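Local atomic coordinates of Stk_08120 (Sulfolobus tokodaii str. 7, PDB entry 2EJX), a protein that probably carries fatty acids, as a member of a thermoacidophile-specific family (DUF3211) within the Bet v 1-like clan. Residues E52-L56 against A57-K61; D18-M21 against T22-D26. All coordinates share one frame; numbering follows the deposited sequence.

Contact 1 (E52-L56 against A57-K61); sequences EGKFL and AFSYK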
loop_
_atom_site.group_PDB
_atom_site.type_symbol
_atom_site.label_atom_id
_atom_site.label_comp_id
_atom_site.label_asym_id
_atom_site.label_seq_id
_atom_site.Cartn_x
_atom_site.Cartn_y
_atom_site.Cartn_z
ATOM N N GLU A 52 -0.332 13.183 -0.643
ATOM C CA GLU A 52 0.492 13.938 -1.572
ATOM C C GLU A 52 1.873 13.338 -1.573
ATOM O O GLU A 52 2.437 13.011 -0.530
ATOM C CB GLU A 52 0.565 15.422 -1.143
ATOM C CG GLU A 52 -0.770 16.180 -1.445
ATOM C CD GLU A 52 -0.733 17.685 -1.110
ATOM O OE1 GLU A 52 0.316 18.339 -1.298
ATOM O OE2 GLU A 52 -1.766 18.207 -0.640
ATOM N N GLY A 53 2.443 13.197 -2.763
ATOM C CA GLY A 53 3.803 12.742 -2.845
ATOM C C GLY A 53 4.525 13.399 -4.022
ATOM O O GLY A 53 3.934 14.163 -4.788
ATOM N N LYS A 54 5.792 13.035 -4.163
ATOM C CA LYS A 54 6.621 13.455 -5.302
ATOM C C LYS A 54 7.656 12.381 -5.660
ATOM O O LYS A 54 8.211 11.707 -4.779
ATOM C CB LYS A 54 7.295 14.779 -4.985
ATOM C CG LYS A 54 8.194 15.348 -6.096
ATOM C CD LYS A 54 8.723 16.696 -5.730
ATOM C CE LYS A 54 9.276 17.394 -6.971
ATOM N NZ LYS A 54 9.651 18.796 -6.630
ATOM N N PHE A 55 7.910 12.210 -6.960
ATOM C CA PHE A 55 9.052 11.423 -7.421
ATOM C C PHE A 55 9.568 12.107 -8.686
ATOM O O PHE A 55 8.773 12.655 -9.469
ATOM C CB PHE A 55 8.712 9.960 -7.676
ATOM C CG PHE A 55 7.674 9.758 -8.726
ATOM C CD1 PHE A 55 8.035 9.466 -10.031
ATOM C CD2 PHE A 55 6.325 9.897 -8.421
ATOM C CE1 PHE A 55 7.067 9.313 -11.016
ATOM C CE2 PHE A 55 5.343 9.735 -9.406
ATOM C CZ PHE A 55 5.717 9.456 -10.702
ATOM N N LEU A 56 10.882 12.102 -8.851
ATOM C CA LEU A 56 11.531 12.928 -9.866
ATOM C C LEU A 56 10.984 14.365 -9.748
ATOM O O LEU A 56 10.843 14.867 -8.627
ATOM C CB LEU A 56 11.305 12.336 -11.268
ATOM C CG LEU A 56 11.835 10.898 -11.496
ATOM C CD1 LEU A 56 11.273 10.383 -12.796
ATOM C CD2 LEU A 56 13.336 10.830 -11.513
ATOM N N ALA A 57 10.658 15.010 -10.871
ATOM C CA ALA A 57 10.099 16.368 -10.833
ATOM C C ALA A 57 8.587 16.432 -10.616
ATOM O O ALA A 57 8.004 17.523 -10.616
ATOM C CB ALA A 57 10.494 17.160 -12.092
ATOM N N PHE A 58 7.958 15.284 -10.366
ATOM C CA PHE A 58 6.517 15.197 -10.406
ATOM C C PHE A 58 5.820 15.054 -9.065
ATOM O O PHE A 58 5.783 13.973 -8.522
ATOM C CB PHE A 58 6.130 14.033 -11.304
ATOM C CG PHE A 58 6.855 14.069 -12.613
ATOM C CD1 PHE A 58 6.583 15.084 -13.516
ATOM C CD2 PHE A 58 7.829 13.133 -12.912
ATOM C CE1 PHE A 58 7.285 15.153 -14.734
ATOM C CE2 PHE A 58 8.544 13.191 -14.131
ATOM C CZ PHE A 58 8.260 14.203 -15.021
ATOM N N SER A 59 5.236 16.143 -8.583
ATOM C CA SER A 59 4.320 16.093 -7.445
ATOM C C SER A 59 2.980 15.532 -7.863
ATOM O O SER A 59 2.494 15.762 -8.989
ATOM C CB SER A 59 4.106 17.488 -6.880
ATOM O OG SER A 59 5.351 17.960 -6.395
ATOM N N TYR A 60 2.335 14.813 -6.945
ATOM C CA TYR A 60 1.022 14.299 -7.239
ATOM C C TYR A 60 0.176 14.310 -5.978
ATOM O O TYR A 60 0.708 14.321 -4.854
ATOM C CB TYR A 60 1.070 12.889 -7.847
ATOM C CG TYR A 60 1.636 11.854 -6.914
ATOM C CD1 TYR A 60 0.790 11.091 -6.099
ATOM C CD2 TYR A 60 3.018 11.681 -6.790
ATOM C CE1 TYR A 60 1.299 10.150 -5.217
ATOM C CE2 TYR A 60 3.546 10.728 -5.921
ATOM C CZ TYR A 60 2.676 9.979 -5.121
ATOM O OH TYR A 60 3.168 9.029 -4.249
ATOM N N LYS A 61 -1.126 14.373 -6.202
ATOM C CA LYS A 61 -2.142 14.303 -5.144
ATOM C C LYS A 61 -2.975 13.079 -5.401
ATOM O O LYS A 61 -3.577 12.950 -6.481
ATOM C CB LYS A 61 -3.062 15.518 -5.199
ATOM C CG LYS A 61 -2.530 16.714 -4.517
ATOM C CD LYS A 61 -3.396 17.947 -4.821
ATOM C CE LYS A 61 -4.390 18.252 -3.711
ATOM N NZ LYS A 61 -5.649 17.479 -3.854
#

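Contact 2 (D18-M21 against T22-D26); sequences DVVM and TIFSD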
loop_
_atom_site.group_PDB
_atom_site.type_symbol
_atom_site.label_atom_id
_atom_site.label_comp_id
_atom_site.label_asym_id
_atom_site.label_seq_id
_atom_site.Cartn_x
_atom_site.Cartn_y
_atom_site.Cartn_z
ATOM N N ASP A 18 -3.890 -12.382 9.838
ATOM C CA ASP A 18 -5.091 -11.619 9.823
ATOM C C ASP A 18 -4.829 -10.245 10.398
ATOM O O ASP A 18 -5.328 -9.242 9.897
ATOM C CB ASP A 18 -6.231 -12.405 10.505
ATOM C CG ASP A 18 -6.600 -13.661 9.703
ATOM O OD1 ASP A 18 -6.717 -13.576 8.451
ATOM O OD2 ASP A 18 -6.711 -14.742 10.306
ATOM N N VAL A 19 -3.935 -10.181 11.369
ATOM C CA VAL A 19 -3.452 -8.880 11.851
ATOM C C VAL A 19 -2.740 -8.108 10.755
ATOM O O VAL A 19 -2.976 -6.914 10.599
ATOM C CB VAL A 19 -2.563 -9.073 13.131
ATOM C CG1 VAL A 19 -1.875 -7.744 13.530
ATOM C CG2 VAL A 19 -3.480 -9.555 14.289
ATOM N N VAL A 20 -1.878 -8.783 10.014
ATOM C CA VAL A 20 -1.152 -8.139 8.941
ATOM C C VAL A 20 -2.084 -7.562 7.870
ATOM O O VAL A 20 -1.911 -6.426 7.411
ATOM C CB VAL A 20 -0.141 -9.105 8.331
ATOM C CG1 VAL A 20 0.561 -8.476 7.134
ATOM C CG2 VAL A 20 0.943 -9.560 9.451
ATOM N N MET A 21 -3.024 -8.392 7.435
ATOM C CA MET A 21 -4.059 -7.954 6.481
ATOM C C MET A 21 -4.834 -6.736 7.007
ATOM O O MET A 21 -5.124 -5.786 6.254
ATOM C CB MET A 21 -5.015 -9.112 6.176
ATOM C CG MET A 21 -4.428 -10.271 5.370
ATOM S SD MET A 21 -3.899 -9.743 3.701
ATOM C CE MET A 21 -5.464 -9.427 2.940
ATOM N N THR A 22 -5.234 -6.774 8.271
ATOM C CA THR A 22 -5.910 -5.638 8.891
ATOM C C THR A 22 -5.094 -4.343 8.850
ATOM O O THR A 22 -5.637 -3.281 8.550
ATOM C CB THR A 22 -6.375 -5.956 10.353
ATOM O OG1 THR A 22 -7.242 -7.082 10.330
ATOM C CG2 THR A 22 -7.148 -4.786 10.951
ATOM N N ILE A 23 -3.790 -4.420 9.161
ATOM C CA ILE A 23 -2.912 -3.277 9.057
ATOM C C ILE A 23 -2.833 -2.764 7.598
ATOM O O ILE A 23 -2.891 -1.569 7.369
ATOM C CB ILE A 23 -1.518 -3.559 9.740
ATOM C CG1 ILE A 23 -1.744 -3.747 11.243
ATOM C CG2 ILE A 23 -0.437 -2.481 9.445
ATOM C CD1 ILE A 23 -0.478 -4.319 11.990
ATOM N N PHE A 24 -2.759 -3.655 6.642
ATOM C CA PHE A 24 -2.711 -3.249 5.234
ATOM C C PHE A 24 -4.014 -2.545 4.801
ATOM O O PHE A 24 -3.978 -1.698 3.891
ATOM C CB PHE A 24 -2.389 -4.458 4.333
ATOM C CG PHE A 24 -0.922 -4.636 4.083
ATOM C CD1 PHE A 24 -0.234 -3.723 3.281
ATOM C CD2 PHE A 24 -0.213 -5.713 4.660
ATOM C CE1 PHE A 24 1.137 -3.860 3.045
ATOM C CE2 PHE A 24 1.142 -5.870 4.402
ATOM C CZ PHE A 24 1.819 -4.945 3.613
ATOM N N SER A 25 -5.126 -2.831 5.502
ATOM C CA SER A 25 -6.443 -2.157 5.222
ATOM C C SER A 25 -6.497 -0.732 5.755
ATOM O O SER A 25 -7.437 0.014 5.477
ATOM C CB SER A 25 -7.604 -2.957 5.816
ATOM O OG SER A 25 -7.742 -2.743 7.218
ATOM N N ASP A 26 -5.523 -0.343 6.580
ATOM C CA ASP A 26 -5.367 1.058 6.977
ATOM C C ASP A 26 -4.546 1.854 5.956
ATOM O O ASP A 26 -3.330 1.657 5.808
ATOM C CB ASP A 26 -4.694 1.132 8.360
ATOM C CG ASP A 26 -4.525 2.565 8.878
ATOM O OD1 ASP A 26 -4.967 3.534 8.198
ATOM O OD2 ASP A 26 -3.942 2.722 9.984
#

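Contact 1 (E52-L56 against A57-K61)
G53 lies over one face of the phenol ring of Y60. Its CA makes a CH-pi contact 4.0 Å from the centroid of the Y60 ring and 26° off the ring normal, and the ring can settle onto the backbone because G53 carries no side chain; a CB there would run into the Y60 hydroxyl. What turns the ring across the neighbouring strand is chi1 of Y60 (64°), which sets CG between the backbone N and the carbonyl carbon, while the phenol OH bonds to P36 O beyond the hairpin. F55 adopts the same kind of first torsion, and its ring crosses that of Y60 obliquely: CE2 of Y60 meets the F55 ring at its edge, 3.8 Å from F55 CD2.

These residues form the tip of the beta hairpin between strands 48-55 and 58-69, closed by a type II' turn from F55 to F58. Two antiparallel hydrogen-bonded pairs hold it: G53 N to Y60 O and Y60 N to G53 O (2.8 Å), then F58 N to F55 O and the longer F55 N to F58 O (3.2 Å), the last two with the donor above the carbonyl plane. L56 occupies the second turn position with positive phi (49°), and its CB lies 3.9 Å from CD2 of F58, a side chain running alongside it.

On the exposed face, E52, K54 and K61 carry long polar chains and S59 a short hydroxyl, all suited to solvent. E52 and K61 run side by side, their CG atoms 3.6 Å apart, yet OE2 of E52 stays 5.1 Å from NZ of K61, so the opposite charges are not in contact and probably attract each other only weakly. K54, extended throughout, brings its CD alongside S59 OG. On the side of F55 and F58, L110 of helix 105-137 touches both side chains and also L56.

Contact 2 (D18-M21 against T22-D26)
V20 and F24, one helical turn apart, lie side by side within helix 17-24, a short alpha helix of the Bet v 1-like fold that packs against the antiparallel sheet and the long helix 105-137. From CB of F24, which lies 3.6 Å from M21 O, the side chain projects outward from the helix, alongside that of V20. CG passes V20 O, and CD2 comes closer, 3.3 Å from that same oxygen; CD2 and CE2 then both sit 3.8 Å from CG1 of V20, a methyl placed at the edge of the ring, in its plane. Carrying CG1 anti to the backbone N (chi1 176°), V20 presents this branch to the phenyl group. Beyond the turn the ring reaches L96, I98 and I88 of the sheet and L122 of helix 105-137, and meets F29 edge-to-face, so a large flat hydrocarbon suits this buried place. With an alanine here, V20 CG1 would probably lose its ring-edge partner and F29 its edge-to-face mate, leaving a gap between helix and sheet.

V19 and I23 repeat the spacing on another flank, V19 CG1 lying 4.0 Å from I23 CD1, beside helix 105-137. The backbone bonds of the helix, such as F24 N to V20 O, fix these offsets. At the end of the segment D26 caps the next helix: OD1 accepts from A28 N and OD2 pairs with R137.

T22 faces solvent, where a hydroxyl that can fold back on its own helix is well suited: OG1 donates to D18 O at 2.9 Å, and T22 N reaches the same oxygen from the opposite face of its carbonyl plane.

Overall arrangement
From the N terminus, the chain leaves edge strand 7-12 and enters helix 17-24, where contact 2 joins successive turns and closes no long loop. Helix 27-34 and strand 38-42, the other edge of the sheet, follow before strand 48-55 reaches contact 1, which closes the tight turn into strand 58-69. The two contacts are therefore in series, neither nesting nor crossing. Contacts 1 and 2 sit on opposite sides of the chain's centre, with about 26 Å between the centres of contacts 1 and 2 and about 14 Å between their nearest atoms. Helix 105-137 relates them: L110, early in it, touches the hairpin, while I130, E133 and R134, late in it, touch helix 17-24.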